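Local structure of ribosome-inactivating protein 3 (Zea mays, 2PQG) at residues Ile63-Leu74 with Leu180-Arg189. The protein belongs to the family of plant ribosome-inactivating proteins, whose alpha/beta fold packs a mixed beta-sheet against helices. Numbering follows the deposited sequence.
Sequences ITLAIRMDNLYL and LVVMVCEGLR
Strand 63-68 runs over helix 180-189 at a crossing angle of -37°, their axes 10.8 Å apart at the closest, and just beyond the strand the CA atoms of Tyr-73 and Cys-185 are the nearest CA pair across the contact. This is sheet-on-helix packing at the centre of the ribosome-inactivating protein fold: strand 62-68 is an inner strand of the mixed sheet, and the turn after it leads into its antiparallel neighbour 74-78. Alternate strand residues Ile-63, Leu-65 and Ile-67 face the helix. Ile-63 and Leu-180 meet tip to tip through their CD1 atoms, Leu-65 CD1 lies near Val-184 CG2, and Ile-67 CD1 reaches Val-184 CG1 at 4.0 Å and also borders Cys-185 SG. Helix 125-135 contributes Val-132 against Ile-63 and Met-128 against Leu-180. In the turn, Leu-72 CD1 packs on Leu-188 CB, the two side chains nearly perpendicular. Cys-185 SG stands beside the backbone N (chi1 -61°), a torsion that directs it to the 72-74 backbone; it lies 5.2 Å from the centroid of the Tyr-73 ring, an oblique sulfur-aromatic contact, and 3.9 Å from Leu-74 CB. Near the hydroxyl, Val-181 CG1 lies 3.5 Å from Tyr-73 OH, whose hydrogen bond is to Gly-107 O. Tyr-73 CD1 also sits over one face of the Arg-189 guanidinium, 3.4 Å from NH2, with the two planes 32° apart. Arg-189 is further engaged by Trp-220 in a cation-pi contact and by Glu-186 in a long salt bridge. Extended from CG to NE, its chain slides past Leu-72 and delivers two nitrogens side-on to one carbonyl: Arg-189 NH2 donates to Asn-71 O at 2.6 Å, and NE to the same oxygen at 2.9 Å, both with Asn-71 O close to the guanidinium plane.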
ATOM      1  N   ILE A  63       2.820  -9.937  10.926  1.00 15.27           N
ATOM      2  CA  ILE A  63       1.714  -9.002  11.052  1.00 15.46           C
ATOM      3  C   ILE A  63       0.697  -9.300   9.962  1.00 17.13           C
ATOM      4  O   ILE A  63       1.033  -9.843   8.907  1.00 14.60           O
ATOM      5  CB  ILE A  63       2.148  -7.519  10.913  1.00 12.78           C
ATOM      6  CG1 ILE A  63       2.802  -7.268   9.552  1.00 15.73           C
ATOM      7  CG2 ILE A  63       3.070  -7.145  12.042  1.00 17.01           C
ATOM      8  CD1 ILE A  63       3.061  -5.792   9.257  1.00 12.36           C
ATOM      9  N   THR A  64      -0.555  -8.952  10.220  1.00 17.01           N
ATOM     10  CA  THR A  64      -1.602  -9.161   9.231  1.00 18.08           C
ATOM     11  C   THR A  64      -2.061  -7.788   8.746  1.00 18.78           C
ATOM     12  O   THR A  64      -2.253  -6.872   9.548  1.00 17.88           O
ATOM     13  CB  THR A  64      -2.806  -9.907   9.832  1.00 16.15           C
ATOM     14  OG1 THR A  64      -2.351 -11.085  10.512  1.00 19.30           O
ATOM     15  CG2 THR A  64      -3.781 -10.309   8.732  1.00 14.86           C
ATOM     16  N   LEU A  65      -2.221  -7.641   7.434  1.00 19.31           N
ATOM     17  CA  LEU A  65      -2.666  -6.370   6.860  1.00 20.66           C
ATOM     18  C   LEU A  65      -4.147  -6.439   6.482  1.00 19.67           C
ATOM     19  O   LEU A  65      -4.577  -7.375   5.812  1.00 20.35           O
ATOM     20  CB  LEU A  65      -1.842  -6.031   5.611  1.00 17.76           C
ATOM     21  CG  LEU A  65      -0.314  -5.931   5.699  1.00 13.80           C
ATOM     22  CD1 LEU A  65       0.241  -5.623   4.307  1.00 12.52           C
ATOM     23  CD2 LEU A  65       0.096  -4.856   6.694  1.00  3.46           C
ATOM     24  N   ALA A  66      -4.927  -5.456   6.918  1.00 19.59           N
ATOM     25  CA  ALA A  66      -6.356  -5.418   6.598  1.00 20.42           C
ATOM     26  C   ALA A  66      -6.570  -4.537   5.369  1.00 21.33           C
ATOM     27  O   ALA A  66      -6.497  -3.308   5.456  1.00 24.66           O
ATOM     28  CB  ALA A  66      -7.148  -4.861   7.780  1.00 19.69           C
ATOM     29  N   ILE A  67      -6.850  -5.162   4.230  1.00 17.38           N
ATOM     30  CA  ILE A  67      -7.036  -4.426   2.987  1.00 18.33           C
ATOM     31  C   ILE A  67      -8.446  -4.482   2.400  1.00 20.22           C
ATOM     32  O   ILE A  67      -9.022  -5.553   2.253  1.00 22.44           O
ATOM     33  CB  ILE A  67      -6.048  -4.932   1.916  1.00 14.44           C
ATOM     34  CG1 ILE A  67      -4.613  -4.693   2.385  1.00 15.54           C
ATOM     35  CG2 ILE A  67      -6.301  -4.239   0.594  1.00 10.60           C
ATOM     36  CD1 ILE A  67      -3.572  -5.452   1.578  1.00 12.38           C
ATOM     37  N   ARG A  68      -8.991  -3.318   2.055  1.00 21.47           N
ATOM     38  CA  ARG A  68     -10.321  -3.252   1.452  1.00 25.22           C
ATOM     39  C   ARG A  68     -10.225  -3.853   0.061  1.00 27.59           C
ATOM     40  O   ARG A  68      -9.293  -3.558  -0.680  1.00 29.62           O
ATOM     41  CB  ARG A  68     -10.792  -1.805   1.292  1.00 23.43           C
ATOM     42  CG  ARG A  68     -10.901  -1.003   2.560  1.00 19.24           C
ATOM     43  CD  ARG A  68     -11.258   0.443   2.234  1.00 23.04           C
ATOM     44  NE  ARG A  68     -12.515   0.562   1.495  1.00 25.34           N
ATOM     45  CZ  ARG A  68     -13.546   1.303   1.891  1.00 24.83           C
ATOM     46  NH1 ARG A  68     -13.468   1.992   3.024  1.00 22.93           N
ATOM     47  NH2 ARG A  68     -14.651   1.355   1.156  1.00 25.07           N
ATOM     48  N   MET A  69     -11.186  -4.688  -0.301  1.00 31.77           N
ATOM     49  CA  MET A  69     -11.183  -5.290  -1.627  1.00 36.03           C
ATOM     50  C   MET A  69     -11.614  -4.286  -2.688  1.00 36.83           C
ATOM     51  O   MET A  69     -11.122  -4.329  -3.815  1.00 39.31           O
ATOM     52  CB  MET A  69     -12.119  -6.493  -1.659  1.00 37.60           C
ATOM     53  CG  MET A  69     -11.418  -7.797  -1.419  1.00 44.02           C
ATOM     54  SD  MET A  69     -10.556  -8.267  -2.921  1.00 51.10           S
ATOM     55  CE  MET A  69     -11.807  -9.278  -3.646  1.00 50.78           C
ATOM     56  N   ASP A  70     -12.514  -3.372  -2.330  1.00 37.06           N
ATOM     57  CA  ASP A  70     -12.996  -2.403  -3.302  1.00 37.72           C
ATOM     58  C   ASP A  70     -11.945  -1.443  -3.882  1.00 36.81           C
ATOM     59  O   ASP A  70     -11.950  -1.188  -5.085  1.00 39.19           O
ATOM     60  CB  ASP A  70     -14.211  -1.622  -2.754  1.00 38.81           C
ATOM     61  CG  ASP A  70     -13.991  -1.061  -1.361  1.00 36.51           C
ATOM     62  OD1 ASP A  70     -12.825  -0.865  -0.967  1.00 32.09           O
ATOM     63  OD2 ASP A  70     -15.001  -0.799  -0.669  1.00 38.54           O
ATOM     64  N   ASN A  71     -11.042  -0.913  -3.062  1.00 34.72           N
ATOM     65  CA  ASN A  71     -10.028  -0.010  -3.607  1.00 31.08           C
ATOM     66  C   ASN A  71      -8.606  -0.534  -3.408  1.00 29.37           C
ATOM     67  O   ASN A  71      -7.634   0.137  -3.753  1.00 27.98           O
ATOM     68  CB  ASN A  71     -10.155   1.389  -2.997  1.00 29.94           C
ATOM     69  CG  ASN A  71      -9.902   1.403  -1.510  1.00 33.76           C
ATOM     70  OD1 ASN A  71      -9.232   0.519  -0.970  1.00 36.68           O
ATOM     71  ND2 ASN A  71     -10.423   2.419  -0.834  1.00 34.56           N
ATOM     72  N   LEU A  72      -8.501  -1.747  -2.869  1.00 28.51           N
ATOM     73  CA  LEU A  72      -7.217  -2.397  -2.602  1.00 25.95           C
ATOM     74  C   LEU A  72      -6.283  -1.554  -1.744  1.00 26.71           C
ATOM     75  O   LEU A  72      -5.073  -1.522  -1.975  1.00 27.10           O
ATOM     76  CB  LEU A  72      -6.502  -2.782  -3.909  1.00 23.03           C
ATOM     77  CG  LEU A  72      -6.962  -4.051  -4.643  1.00 23.18           C
ATOM     78  CD1 LEU A  72      -5.963  -4.406  -5.737  1.00 19.12           C
ATOM     79  CD2 LEU A  72      -7.077  -5.209  -3.662  1.00 21.56           C
ATOM     80  N   TYR A  73      -6.831  -0.878  -0.742  1.00 26.75           N
ATOM     81  CA  TYR A  73      -5.985  -0.059   0.104  1.00 27.14           C
ATOM     82  C   TYR A  73      -5.992  -0.499   1.550  1.00 24.66           C
ATOM     83  O   TYR A  73      -7.001  -0.969   2.066  1.00 23.91           O
ATOM     84  CB  TYR A  73      -6.398   1.403   0.023  1.00 30.74           C
ATOM     85  CG  TYR A  73      -5.229   2.347   0.181  1.00 33.33           C
ATOM     86  CD1 TYR A  73      -4.293   2.497  -0.840  1.00 30.54           C
ATOM     87  CD2 TYR A  73      -5.056   3.089   1.349  1.00 35.24           C
ATOM     88  CE1 TYR A  73      -3.213   3.366  -0.704  1.00 31.24           C
ATOM     89  CE2 TYR A  73      -3.978   3.959   1.498  1.00 35.42           C
ATOM     90  CZ  TYR A  73      -3.062   4.095   0.466  1.00 33.47           C
ATOM     91  OH  TYR A  73      -2.012   4.975   0.599  1.00 32.47           O
ATOM     92  N   LEU A  74      -4.849  -0.320   2.199  1.00 23.19           N
ATOM     93  CA  LEU A  74      -4.656  -0.696   3.599  1.00 22.30           C
ATOM     94  C   LEU A  74      -5.474   0.143   4.577  1.00 20.68           C
ATOM     95  O   LEU A  74      -5.496   1.369   4.482  1.00 26.73           O
ATOM     96  CB  LEU A  74      -3.171  -0.567   3.942  1.00 21.95           C
ATOM     97  CG  LEU A  74      -2.677  -0.947   5.329  1.00 18.82           C
ATOM     98  CD1 LEU A  74      -2.832  -2.433   5.544  1.00 19.12           C
ATOM     99  CD2 LEU A  74      -1.220  -0.559   5.444  1.00 21.58           C
ATOM    100  N   LEU A 180       5.132  -0.891   2.842  1.00 18.10           N
ATOM    101  CA  LEU A 180       4.219  -2.007   2.604  1.00 18.38           C
ATOM    102  C   LEU A 180       3.041  -1.571   1.743  1.00 17.43           C
ATOM    103  O   LEU A 180       2.511  -2.359   0.964  1.00 13.00           O
ATOM    104  CB  LEU A 180       3.710  -2.574   3.934  1.00 16.41           C
ATOM    105  CG  LEU A 180       4.785  -3.084   4.900  1.00 17.36           C
ATOM    106  CD1 LEU A 180       4.118  -3.550   6.191  1.00 13.60           C
ATOM    107  CD2 LEU A 180       5.591  -4.214   4.257  1.00 10.83           C
ATOM    108  N   VAL A 181       2.641  -0.312   1.892  1.00 19.59           N
ATOM    109  CA  VAL A 181       1.537   0.227   1.114  1.00 19.41           C
ATOM    110  C   VAL A 181       1.912   0.191  -0.362  1.00 17.95           C
ATOM    111  O   VAL A 181       1.107  -0.214  -1.194  1.00 20.14           O
ATOM    112  CB  VAL A 181       1.201   1.683   1.533  1.00 20.00           C
ATOM    113  CG1 VAL A 181       0.146   2.269   0.598  1.00 19.19           C
ATOM    114  CG2 VAL A 181       0.682   1.704   2.964  1.00 18.02           C
ATOM    115  N   VAL A 182       3.141   0.581  -0.686  1.00 16.68           N
ATOM    116  CA  VAL A 182       3.574   0.576  -2.079  1.00 16.15           C
ATOM    117  C   VAL A 182       3.876  -0.827  -2.608  1.00 15.71           C
ATOM    118  O   VAL A 182       3.456  -1.168  -3.711  1.00 16.08           O
ATOM    119  CB  VAL A 182       4.816   1.482  -2.291  1.00 17.03           C
ATOM    120  CG1 VAL A 182       5.227   1.464  -3.746  1.00 18.65           C
ATOM    121  CG2 VAL A 182       4.504   2.904  -1.874  1.00 11.97           C
ATOM    122  N   MET A 183       4.595  -1.637  -1.830  1.00 16.13           N
ATOM    123  CA  MET A 183       4.932  -3.007  -2.245  1.00 15.30           C
ATOM    124  C   MET A 183       3.711  -3.923  -2.344  1.00 16.57           C
ATOM    125  O   MET A 183       3.619  -4.743  -3.260  1.00 17.44           O
ATOM    126  CB  MET A 183       5.937  -3.650  -1.279  1.00 14.95           C
ATOM    127  CG  MET A 183       7.360  -3.121  -1.376  1.00 13.09           C
ATOM    128  SD  MET A 183       8.524  -4.010  -0.314  1.00 19.31           S
ATOM    129  CE  MET A 183       8.315  -3.159   1.288  1.00 14.20           C
ATOM    130  N   VAL A 184       2.779  -3.807  -1.400  1.00 17.35           N
ATOM    131  CA  VAL A 184       1.596  -4.658  -1.431  1.00 18.36           C
ATOM    132  C   VAL A 184       0.375  -4.052  -2.148  1.00 20.46           C
ATOM    133  O   VAL A 184       0.011  -4.508  -3.233  1.00 22.63           O
ATOM    134  CB  VAL A 184       1.203  -5.094  -0.010  1.00 16.19           C
ATOM    135  CG1 VAL A 184       0.016  -6.022  -0.063  1.00 12.30           C
ATOM    136  CG2 VAL A 184       2.385  -5.796   0.654  1.00 14.52           C
ATOM    137  N   CYS A 185      -0.254  -3.035  -1.566  1.00 19.60           N
ATOM    138  CA  CYS A 185      -1.426  -2.433  -2.196  1.00 20.50           C
ATOM    139  C   CYS A 185      -1.160  -1.964  -3.602  1.00 22.77           C
ATOM    140  O   CYS A 185      -1.839  -2.373  -4.548  1.00 27.37           O
ATOM    141  CB  CYS A 185      -1.915  -1.238  -1.406  1.00 21.30           C
ATOM    142  SG  CYS A 185      -2.418  -1.639   0.258  1.00 30.68           S
ATOM    143  N   GLU A 186      -0.180  -1.078  -3.729  1.00 21.75           N
ATOM    144  CA  GLU A 186       0.175  -0.522  -5.028  1.00 21.63           C
ATOM    145  C   GLU A 186       0.810  -1.573  -5.921  1.00 20.55           C
ATOM    146  O   GLU A 186       0.777  -1.454  -7.144  1.00 21.09           O
ATOM    147  CB  GLU A 186       1.096   0.689  -4.845  1.00 19.00           C
ATOM    148  CG  GLU A 186       0.459   1.773  -3.987  1.00 21.87           C
ATOM    149  CD  GLU A 186      -0.729   2.471  -4.652  1.00 21.52           C
ATOM    150  OE1 GLU A 186      -1.329   1.888  -5.574  1.00 21.22           O
ATOM    151  OE2 GLU A 186      -1.079   3.601  -4.243  1.00 22.52           O
ATOM    152  N   GLY A 187       1.387  -2.604  -5.313  1.00 19.55           N
ATOM    153  CA  GLY A 187       1.972  -3.668  -6.100  1.00 19.06           C
ATOM    154  C   GLY A 187       0.837  -4.440  -6.761  1.00 20.93           C
ATOM    155  O   GLY A 187       0.964  -4.907  -7.897  1.00 19.61           O
ATOM    156  N   LEU A 188      -0.283  -4.563  -6.048  1.00 19.85           N
ATOM    157  CA  LEU A 188      -1.450  -5.279  -6.554  1.00 21.58           C
ATOM    158  C   LEU A 188      -2.195  -4.457  -7.622  1.00 22.76           C
ATOM    159  O   LEU A 188      -2.625  -4.994  -8.645  1.00 23.22           O
ATOM    160  CB  LEU A 188      -2.398  -5.626  -5.396  1.00 22.05           C
ATOM    161  CG  LEU A 188      -1.938  -6.610  -4.310  1.00 21.08           C
ATOM    162  CD1 LEU A 188      -2.925  -6.591  -3.155  1.00 20.90           C
ATOM    163  CD2 LEU A 188      -1.812  -8.016  -4.871  1.00 19.18           C
ATOM    164  N   ARG A 189      -2.340  -3.158  -7.380  1.00 19.55           N
ATOM    165  CA  ARG A 189      -3.016  -2.269  -8.319  1.00 19.71           C
ATOM    166  C   ARG A 189      -2.260  -2.079  -9.635  1.00 20.79           C
ATOM    167  O   ARG A 189      -2.840  -2.169 -10.717  1.00 21.93           O
ATOM    168  CB  ARG A 189      -3.196  -0.880  -7.709  1.00 14.59           C
ATOM    169  CG  ARG A 189      -4.248  -0.727  -6.648  1.00  5.97           C
ATOM    170  CD  ARG A 189      -4.116   0.666  -6.063  1.00  6.64           C
ATOM    171  NE  ARG A 189      -5.139   0.950  -5.070  1.00 12.43           N
ATOM    172  CZ  ARG A 189      -5.270   2.120  -4.459  1.00 11.53           C
ATOM    173  NH1 ARG A 189      -4.434   3.109  -4.741  1.00 15.95           N
ATOM    174  NH2 ARG A 189      -6.246   2.310  -3.583  1.00 16.09           N
TER